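Local coordinates for protein Myo-inositol phosphohydrolase (PDB 4WU3) that probably removes phosphate groups from inositol hexakisphosphate (phytate), as a phosphatase of the protein-tyrosine-phosphatase-like family, at residues P415-V428 with L496-T510. The protein carries 2 engineered substitutions. Sequence-based numbering, arbitrary orientation.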
ATOM      1  N   PRO A 415     -29.168  50.701  -9.263  1.00 16.66           N
ATOM      2  CA  PRO A 415     -28.321  49.948 -10.198  1.00 16.31           C
ATOM      3  C   PRO A 415     -28.222  48.445  -9.869  1.00 16.35           C
ATOM      4  O   PRO A 415     -28.169  48.051  -8.692  1.00 15.39           O
ATOM      5  CB  PRO A 415     -26.957  50.635 -10.102  1.00 16.94           C
ATOM      6  CG  PRO A 415     -26.991  51.466  -8.861  1.00 17.98           C
ATOM      7  CD  PRO A 415     -28.420  51.675  -8.452  1.00 16.84           C
ATOM      8  N   ILE A 416     -28.223  47.625 -10.918  1.00 14.31           N
ATOM      9  CA  ILE A 416     -28.240  46.173 -10.781  1.00 13.37           C
ATOM     10  C   ILE A 416     -26.871  45.582 -11.079  1.00 12.62           C
ATOM     11  O   ILE A 416     -26.312  45.823 -12.154  1.00 13.14           O
ATOM     12  CB  ILE A 416     -29.260  45.541 -11.742  1.00 14.05           C
ATOM     13  CG1 ILE A 416     -30.662  46.078 -11.452  1.00 13.74           C
ATOM     14  CG2 ILE A 416     -29.243  44.019 -11.609  1.00 15.52           C
ATOM     15  CD1 ILE A 416     -31.663  45.770 -12.542  1.00 14.38           C
ATOM     16  N   TYR A 417     -26.330  44.829 -10.123  1.00 11.55           N
ATOM     17  CA  TYR A 417     -25.033  44.172 -10.289  1.00 12.26           C
ATOM     18  C   TYR A 417     -25.224  42.671 -10.414  1.00 12.04           C
ATOM     19  O   TYR A 417     -25.949  42.061  -9.637  1.00 11.54           O
ATOM     20  CB  TYR A 417     -24.083  44.440  -9.110  1.00 13.55           C
ATOM     21  CG  TYR A 417     -23.626  45.867  -8.988  1.00 15.70           C
ATOM     22  CD1 TYR A 417     -24.464  46.826  -8.445  1.00 18.34           C
ATOM     23  CD2 TYR A 417     -22.362  46.258  -9.397  1.00 17.96           C
ATOM     24  CE1 TYR A 417     -24.069  48.142  -8.333  1.00 21.26           C
ATOM     25  CE2 TYR A 417     -21.955  47.583  -9.285  1.00 20.64           C
ATOM     26  CZ  TYR A 417     -22.818  48.516  -8.748  1.00 21.98           C
ATOM     27  OH  TYR A 417     -22.461  49.838  -8.615  1.00 32.48           O
ATOM     28  N   ILE A 418     -24.578  42.081 -11.413  1.00 13.36           N
ATOM     29  CA  ILE A 418     -24.463  40.631 -11.497  1.00 12.65           C
ATOM     30  C   ILE A 418     -23.190  40.251 -10.739  1.00 11.20           C
ATOM     31  O   ILE A 418     -22.090  40.689 -11.096  1.00  9.92           O
ATOM     32  CB  ILE A 418     -24.373  40.151 -12.961  1.00 12.39           C
ATOM     33  CG1 ILE A 418     -25.662  40.496 -13.730  1.00 13.26           C
ATOM     34  CG2 ILE A 418     -24.083  38.663 -13.029  1.00 12.18           C
ATOM     35  CD1 ILE A 418     -26.946  39.967 -13.118  1.00 14.33           C
ATOM     36  N   MET A 419     -23.360  39.476  -9.671  1.00 10.21           N
ATOM     37  CA  MET A 419     -22.245  39.031  -8.851  1.00 10.26           C
ATOM     38  C   MET A 419     -21.885  37.596  -9.232  1.00  9.85           C
ATOM     39  O   MET A 419     -22.509  36.639  -8.774  1.00  9.21           O
ATOM     40  CB  MET A 419     -22.597  39.117  -7.365  1.00 11.08           C
ATOM     41  CG  MET A 419     -23.132  40.470  -6.904  1.00 11.83           C
ATOM     42  SD  MET A 419     -21.945  41.830  -7.022  1.00 12.71           S
ATOM     43  CE  MET A 419     -20.704  41.349  -5.819  1.00 12.50           C
ATOM     44  N   ASP A 420     -20.889  37.459 -10.099  1.00  9.19           N
ATOM     45  CA  ASP A 420     -20.455  36.160 -10.586  1.00  8.80           C
ATOM     46  C   ASP A 420     -19.482  35.582  -9.560  1.00  9.26           C
ATOM     47  O   ASP A 420     -18.400  36.120  -9.359  1.00  9.56           O
ATOM     48  CB  ASP A 420     -19.802  36.336 -11.957  1.00  8.82           C
ATOM     49  CG  ASP A 420     -19.136  35.072 -12.485  1.00  9.90           C
ATOM     50  OD1 ASP A 420     -19.339  33.978 -11.923  1.00 10.14           O
ATOM     51  OD2 ASP A 420     -18.388  35.186 -13.479  1.00 10.27           O
ATOM     52  N   LEU A 421     -19.871  34.489  -8.911  1.00  8.74           N
ATOM     53  CA  LEU A 421     -19.093  33.941  -7.811  1.00  9.03           C
ATOM     54  C   LEU A 421     -18.228  32.753  -8.209  1.00  9.33           C
ATOM     55  O   LEU A 421     -17.779  32.007  -7.349  1.00 10.57           O
ATOM     56  CB  LEU A 421     -20.032  33.490  -6.698  1.00  9.52           C
ATOM     57  CG  LEU A 421     -21.008  34.532  -6.151  1.00  9.43           C
ATOM     58  CD1 LEU A 421     -22.070  33.863  -5.298  1.00  9.71           C
ATOM     59  CD2 LEU A 421     -20.251  35.590  -5.360  1.00 10.07           C
ATOM     60  N   ARG A 422     -17.974  32.581  -9.499  1.00  9.58           N
ATOM     61  CA  ARG A 422     -17.346  31.357  -9.996  1.00  9.99           C
ATOM     62  C   ARG A 422     -15.825  31.427 -10.156  1.00  9.64           C
ATOM     63  O   ARG A 422     -15.309  32.209 -10.960  1.00  8.10           O
ATOM     64  CB  ARG A 422     -17.963  30.995 -11.335  1.00 10.96           C
ATOM     65  CG  ARG A 422     -19.468  30.818 -11.292  1.00 12.52           C
ATOM     66  CD  ARG A 422     -19.971  30.368 -12.652  1.00 13.75           C
ATOM     67  NE  ARG A 422     -19.581  28.995 -12.952  1.00 14.67           N
ATOM     68  CZ  ARG A 422     -19.919  28.353 -14.064  1.00 16.58           C
ATOM     69  NH1 ARG A 422     -20.650  28.960 -14.997  1.00 16.55           N
ATOM     70  NH2 ARG A 422     -19.532  27.097 -14.241  1.00 17.45           N
ATOM     71  N   GLN A 423     -15.107  30.585  -9.412  1.00  9.77           N
ATOM     72  CA  GLN A 423     -13.654  30.525  -9.565  1.00 10.45           C
ATOM     73  C   GLN A 423     -13.294  29.875 -10.890  1.00 10.38           C
ATOM     74  O   GLN A 423     -12.341  30.273 -11.556  1.00  9.76           O
ATOM     75  CB  GLN A 423     -12.990  29.738  -8.438  1.00 10.92           C
ATOM     76  CG  GLN A 423     -11.474  29.718  -8.599  1.00 12.08           C
ATOM     77  CD  GLN A 423     -10.748  28.950  -7.515  1.00 13.56           C
ATOM     78  OE1 GLN A 423     -11.024  27.767  -7.269  1.00 12.46           O
ATOM     79  NE2 GLN A 423      -9.779  29.610  -6.880  1.00 13.63           N
ATOM     80  N   GLU A 424     -14.070  28.862 -11.258  1.00 10.96           N
ATOM     81  CA  GLU A 424     -13.820  28.102 -12.469  1.00 10.75           C
ATOM     82  C   GLU A 424     -13.981  29.001 -13.694  1.00 11.11           C
ATOM     83  O   GLU A 424     -14.790  29.943 -13.693  1.00 11.72           O
ATOM     84  CB  GLU A 424     -14.770  26.900 -12.557  1.00  9.67           C
ATOM     85  CG  GLU A 424     -16.247  27.254 -12.687  1.00  9.25           C
ATOM     86  CD  GLU A 424     -16.990  27.279 -11.360  1.00  9.14           C
ATOM     87  OE1 GLU A 424     -16.343  27.424 -10.306  1.00  8.54           O
ATOM     88  OE2 GLU A 424     -18.229  27.156 -11.371  1.00  8.91           O
ATOM     89  N   THR A 425     -13.204  28.706 -14.725  1.00 10.54           N
ATOM     90  CA  THR A 425     -13.252  29.453 -15.983  1.00 12.19           C
ATOM     91  C   THR A 425     -14.552  29.159 -16.738  1.00 10.42           C
ATOM     92  O   THR A 425     -14.914  28.007 -16.914  1.00 10.03           O
ATOM     93  CB  THR A 425     -12.050  29.083 -16.878  1.00 13.31           C
ATOM     94  OG1 THR A 425     -10.895  29.798 -16.439  1.00 14.90           O
ATOM     95  CG2 THR A 425     -12.323  29.424 -18.336  1.00 16.32           C
ATOM     96  N   HIS A 426     -15.256  30.206 -17.160  1.00 10.06           N
ATOM     97  CA  HIS A 426     -16.509  30.051 -17.904  1.00 10.01           C
ATOM     98  C   HIS A 426     -16.728  31.237 -18.826  1.00 10.75           C
ATOM     99  O   HIS A 426     -16.032  32.257 -18.729  1.00  9.61           O
ATOM    100  CB  HIS A 426     -17.711  29.930 -16.971  1.00  9.56           C
ATOM    101  CG  HIS A 426     -18.028  31.194 -16.239  1.00 10.84           C
ATOM    102  ND1 HIS A 426     -19.184  31.916 -16.460  1.00 11.10           N
ATOM    103  CD2 HIS A 426     -17.327  31.881 -15.304  1.00 11.34           C
ATOM    104  CE1 HIS A 426     -19.187  32.984 -15.678  1.00 11.33           C
ATOM    105  NE2 HIS A 426     -18.069  32.989 -14.971  1.00 10.81           N
ATOM    106  N   GLY A 427     -17.717  31.092 -19.709  1.00 10.55           N
ATOM    107  CA  GLY A 427     -18.070  32.133 -20.659  1.00 11.58           C
ATOM    108  C   GLY A 427     -19.290  31.757 -21.461  1.00 11.12           C
ATOM    109  O   GLY A 427     -20.127  30.988 -21.000  1.00 12.15           O
ATOM    110  N   VAL A 428     -19.383  32.302 -22.667  1.00 12.50           N
ATOM    111  CA  VAL A 428     -20.533  32.067 -23.537  1.00 15.19           C
ATOM    112  C   VAL A 428     -20.069  31.661 -24.931  1.00 14.88           C
ATOM    113  O   VAL A 428     -19.312  32.389 -25.577  1.00 15.35           O
ATOM    114  CB  VAL A 428     -21.414  33.334 -23.646  1.00 16.07           C
ATOM    115  CG1 VAL A 428     -22.692  33.044 -24.421  1.00 18.74           C
ATOM    116  CG2 VAL A 428     -21.758  33.852 -22.264  1.00 16.30           C
ATOM    117  N   LEU A 496     -21.138  39.979 -21.996  1.00 13.72           N
ATOM    118  CA  LEU A 496     -22.579  39.765 -22.135  1.00 13.62           C
ATOM    119  C   LEU A 496     -23.400  40.665 -21.200  1.00 13.22           C
ATOM    120  O   LEU A 496     -24.370  41.289 -21.627  1.00 13.17           O
ATOM    121  CB  LEU A 496     -22.939  38.298 -21.870  1.00 15.96           C
ATOM    122  CG  LEU A 496     -24.443  37.982 -21.955  1.00 16.12           C
ATOM    123  CD1 LEU A 496     -24.984  38.322 -23.339  1.00 16.30           C
ATOM    124  CD2 LEU A 496     -24.702  36.518 -21.614  1.00 16.68           C
ATOM    125  N   VAL A 497     -23.024  40.713 -19.927  1.00 11.47           N
ATOM    126  CA  VAL A 497     -23.795  41.466 -18.941  1.00 12.43           C
ATOM    127  C   VAL A 497     -23.750  42.978 -19.202  1.00 12.65           C
ATOM    128  O   VAL A 497     -24.770  43.660 -19.133  1.00  9.89           O
ATOM    129  CB  VAL A 497     -23.307  41.165 -17.506  1.00 12.37           C
ATOM    130  CG1 VAL A 497     -23.776  42.237 -16.544  1.00 13.30           C
ATOM    131  CG2 VAL A 497     -23.813  39.800 -17.059  1.00 12.08           C
ATOM    132  N   GLU A 498     -22.574  43.502 -19.524  1.00 14.62           N
ATOM    133  CA  GLU A 498     -22.430  44.952 -19.671  1.00 17.51           C
ATOM    134  C   GLU A 498     -23.102  45.446 -20.945  1.00 19.15           C
ATOM    135  O   GLU A 498     -23.777  46.472 -20.945  1.00 21.41           O
ATOM    136  CB  GLU A 498     -20.964  45.352 -19.600  1.00 18.03           C
ATOM    137  CG  GLU A 498     -20.396  45.179 -18.194  1.00 18.54           C
ATOM    138  CD  GLU A 498     -18.919  45.505 -18.087  1.00 19.50           C
ATOM    139  OE1 GLU A 498     -18.267  45.725 -19.129  1.00 26.36           O
ATOM    140  OE2 GLU A 498     -18.400  45.535 -16.956  1.00 22.99           O
ATOM    141  N   LYS A 499     -22.948  44.669 -22.009  1.00 23.08           N
ATOM    142  CA  LYS A 499     -23.664  44.865 -23.269  1.00 25.87           C
ATOM    143  C   LYS A 499     -25.172  45.034 -23.048  1.00 23.83           C
ATOM    144  O   LYS A 499     -25.834  45.738 -23.807  1.00 24.03           O
ATOM    145  CB  LYS A 499     -23.362  43.659 -24.176  1.00 31.80           C
ATOM    146  CG  LYS A 499     -24.201  43.484 -25.430  1.00 40.00           C
ATOM    147  CD  LYS A 499     -23.835  42.166 -26.106  1.00 43.54           C
ATOM    148  CE  LYS A 499     -24.714  41.858 -27.308  1.00 53.02           C
ATOM    149  NZ  LYS A 499     -24.565  40.443 -27.754  1.00 56.10           N
ATOM    150  N   ASN A 500     -25.719  44.382 -22.022  1.00 20.82           N
ATOM    151  CA  ASN A 500     -27.154  44.488 -21.712  1.00 19.47           C
ATOM    152  C   ASN A 500     -27.476  45.495 -20.603  1.00 19.86           C
ATOM    153  O   ASN A 500     -28.554  45.456 -20.006  1.00 19.45           O
ATOM    154  CB  ASN A 500     -27.739  43.112 -21.373  1.00 19.43           C
ATOM    155  CG  ASN A 500     -28.007  42.275 -22.617  1.00 19.67           C
ATOM    156  OD1 ASN A 500     -29.042  42.419 -23.268  1.00 19.02           O
ATOM    157  ND2 ASN A 500     -27.068  41.411 -22.959  1.00 18.14           N
ATOM    158  N   GLY A 501     -26.534  46.394 -20.333  1.00 21.70           N
ATOM    159  CA  GLY A 501     -26.794  47.544 -19.470  1.00 23.19           C
ATOM    160  C   GLY A 501     -26.728  47.279 -17.974  1.00 26.44           C
ATOM    161  O   GLY A 501     -27.276  48.043 -17.178  1.00 28.91           O
ATOM    162  N   LEU A 502     -26.053  46.204 -17.578  1.00 22.84           N
ATOM    163  CA  LEU A 502     -25.902  45.892 -16.162  1.00 21.11           C
ATOM    164  C   LEU A 502     -24.442  45.965 -15.758  1.00 17.82           C
ATOM    165  O   LEU A 502     -23.558  45.911 -16.602  1.00 18.62           O
ATOM    166  CB  LEU A 502     -26.446  44.495 -15.854  1.00 22.61           C
ATOM    167  CG  LEU A 502     -27.884  44.214 -16.275  1.00 23.13           C
ATOM    168  CD1 LEU A 502     -28.202  42.739 -16.101  1.00 24.90           C
ATOM    169  CD2 LEU A 502     -28.856  45.062 -15.478  1.00 24.59           C
ATOM    170  N   HIS A 503     -24.196  46.088 -14.463  1.00 15.88           N
ATOM    171  CA  HIS A 503     -22.836  46.066 -13.945  1.00 16.81           C
ATOM    172  C   HIS A 503     -22.399  44.654 -13.611  1.00 13.72           C
ATOM    173  O   HIS A 503     -23.219  43.755 -13.450  1.00 12.95           O
ATOM    174  CB  HIS A 503     -22.738  46.928 -12.695  1.00 18.12           C
ATOM    175  CG  HIS A 503     -23.171  48.340 -12.910  1.00 20.01           C
ATOM    176  ND1 HIS A 503     -24.491  48.728 -12.916  1.00 21.98           N
ATOM    177  CD2 HIS A 503     -22.454  49.461 -13.127  1.00 19.78           C
ATOM    178  CE1 HIS A 503     -24.570  50.028 -13.130  1.00 23.98           C
ATOM    179  NE2 HIS A 503     -23.347  50.498 -13.260  1.00 22.31           N
ATOM    180  N   TYR A 504     -21.095  44.470 -13.479  1.00 11.48           N
ATOM    181  CA  TYR A 504     -20.556  43.146 -13.270  1.00 11.48           C
ATOM    182  C   TYR A 504     -19.484  43.163 -12.203  1.00 11.53           C
ATOM    183  O   TYR A 504     -18.655  44.054 -12.167  1.00 12.00           O
ATOM    184  CB  TYR A 504     -19.980  42.610 -14.579  1.00 11.41           C
ATOM    185  CG  TYR A 504     -19.332  41.243 -14.491  1.00 10.43           C
ATOM    186  CD1 TYR A 504     -20.098  40.082 -14.582  1.00 11.35           C
ATOM    187  CD2 TYR A 504     -17.958  41.112 -14.350  1.00  9.64           C
ATOM    188  CE1 TYR A 504     -19.513  38.829 -14.515  1.00 10.12           C
ATOM    189  CE2 TYR A 504     -17.359  39.873 -14.291  1.00  9.51           C
ATOM    190  CZ  TYR A 504     -18.138  38.731 -14.376  1.00 10.82           C
ATOM    191  OH  TYR A 504     -17.546  37.484 -14.314  1.00 10.62           O
ATOM    192  N   TYR A 505     -19.516  42.175 -11.321  1.00 11.38           N
ATOM    193  CA  TYR A 505     -18.447  41.996 -10.360  1.00 11.66           C
ATOM    194  C   TYR A 505     -18.166  40.501 -10.188  1.00 12.38           C
ATOM    195  O   TYR A 505     -19.078  39.681 -10.163  1.00 12.71           O
ATOM    196  CB  TYR A 505     -18.773  42.671  -9.016  1.00 12.17           C
ATOM    197  CG  TYR A 505     -17.551  42.822  -8.141  1.00 12.62           C
ATOM    198  CD1 TYR A 505     -16.755  43.957  -8.207  1.00 12.41           C
ATOM    199  CD2 TYR A 505     -17.166  41.808  -7.275  1.00 13.34           C
ATOM    200  CE1 TYR A 505     -15.613  44.079  -7.432  1.00 11.91           C
ATOM    201  CE2 TYR A 505     -16.030  41.918  -6.496  1.00 12.89           C
ATOM    202  CZ  TYR A 505     -15.252  43.053  -6.577  1.00 13.16           C
ATOM    203  OH  TYR A 505     -14.112  43.142  -5.805  1.00 11.73           O
ATOM    204  N   ARG A 506     -16.887  40.166 -10.085  1.00 12.89           N
ATOM    205  CA  ARG A 506     -16.441  38.789 -10.039  1.00 13.04           C
ATOM    206  C   ARG A 506     -15.755  38.455  -8.719  1.00 11.88           C
ATOM    207  O   ARG A 506     -14.803  39.119  -8.333  1.00 10.47           O
ATOM    208  CB  ARG A 506     -15.448  38.554 -11.182  1.00 13.88           C
ATOM    209  CG  ARG A 506     -14.913  37.131 -11.260  1.00 14.91           C
ATOM    210  CD  ARG A 506     -15.988  36.181 -11.735  1.00 15.53           C
ATOM    211  NE  ARG A 506     -15.444  34.874 -12.078  1.00 16.65           N
ATOM    212  CZ  ARG A 506     -14.981  34.537 -13.278  1.00 16.16           C
ATOM    213  NH1 ARG A 506     -14.975  35.411 -14.270  1.00 18.48           N
ATOM    214  NH2 ARG A 506     -14.516  33.315 -13.483  1.00 16.37           N
ATOM    215  N   ILE A 507     -16.241  37.429  -8.027  1.00 10.56           N
ATOM    216  CA  ILE A 507     -15.493  36.842  -6.920  1.00 10.73           C
ATOM    217  C   ILE A 507     -15.193  35.389  -7.292  1.00 10.84           C
ATOM    218  O   ILE A 507     -16.097  34.620  -7.645  1.00  9.38           O
ATOM    219  CB  ILE A 507     -16.263  36.930  -5.579  1.00 11.96           C
ATOM    220  CG1 ILE A 507     -16.525  38.394  -5.228  1.00 12.56           C
ATOM    221  CG2 ILE A 507     -15.466  36.276  -4.460  1.00 12.05           C
ATOM    222  CD1 ILE A 507     -17.478  38.601  -4.074  1.00 12.86           C
ATOM    223  N   ALA A 508     -13.920  35.022  -7.240  1.00 10.39           N
ATOM    224  CA  ALA A 508     -13.491  33.706  -7.679  1.00 10.82           C
ATOM    225  C   ALA A 508     -13.609  32.664  -6.557  1.00 11.77           C
ATOM    226  O   ALA A 508     -12.608  32.212  -5.994  1.00 12.80           O
ATOM    227  CB  ALA A 508     -12.065  33.776  -8.210  1.00 10.47           C
ATOM    228  N   ALA A 509     -14.842  32.269  -6.252  1.00 11.58           N
ATOM    229  CA  ALA A 509     -15.101  31.352  -5.145  1.00 10.85           C
ATOM    230  C   ALA A 509     -15.046  29.912  -5.633  1.00 11.13           C
ATOM    231  O   ALA A 509     -15.657  29.562  -6.637  1.00 10.96           O
ATOM    232  CB  ALA A 509     -16.451  31.655  -4.506  1.00  9.87           C
ATOM    233  N   THR A 510     -14.289  29.078  -4.924  1.00 12.99           N
ATOM    234  CA  THR A 510     -14.100  27.687  -5.329  1.00 11.44           C
ATOM    235  C   THR A 510     -15.371  26.893  -5.094  1.00 11.48           C
ATOM    236  O   THR A 510     -16.010  27.030  -4.060  1.00  9.92           O
ATOM    237  CB  THR A 510     -12.944  27.033  -4.567  1.00 10.98           C
ATOM    238  OG1 THR A 510     -11.745  27.778  -4.801  1.00 10.58           O
ATOM    239  CG2 THR A 510     -12.751  25.585  -5.033  1.00 10.65           C
TER
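R506 and D420 lie side by side on one face of neighbouring parallel strands, 503-509 and 416-422, which run at 18° in the five-stranded sheet of the second, C-terminal phosphatase-like unit; 503-509 is an edge strand within this chain. Backbone bonds join them from I416 O to I507 N, I418 N to H503 O being nearly straight; A509 N also reaches L421 O, and Q423 N reaches A509 O. Polar side chains gather round D420. Its OD2 accepts a hydrogen bond from Y504 OH at 2.6 Å on its anti lone pair and one from H426 NE2 at 2.7 Å on the syn side. R506 has CG anti to its own N (chi1 -179°) and bends at chi2, which lays the guanidinium alongside the carboxylate; OD2 sits over its face, 3.3 Å from NE, a salt bridge of charge alone. The N-H groups point elsewhere: NE and NH2 both grip R422 O side-on, each at 2.9 Å, and NH1 pairs with E456. With an alanine here, R422 O would probably lose both its side-chain donors and D420 a neighbouring positive charge. T510 OG1 donates to Q423 OE1 at 2.6 Å from above the amide carbonyl plane. Apolar contacts cover the start of the strands: I418 CG1 rests on both methyls of V497, and L502 CD2 on I416 CB. On the face opposite D420, the Y417 and H503 rings form an offset stack, planes 28° apart, and further along M419 SD meets Y505 CB at 3.8 Å. The arginine's two bonds to R422 O probably help to hold the chain after 416-422, where the side chain of E424, salt-bridged to the ligand-pocket residue R546, comes to about 5 Å from the bound inositol tetrakisphosphate, consistent with a second shell to that pocket.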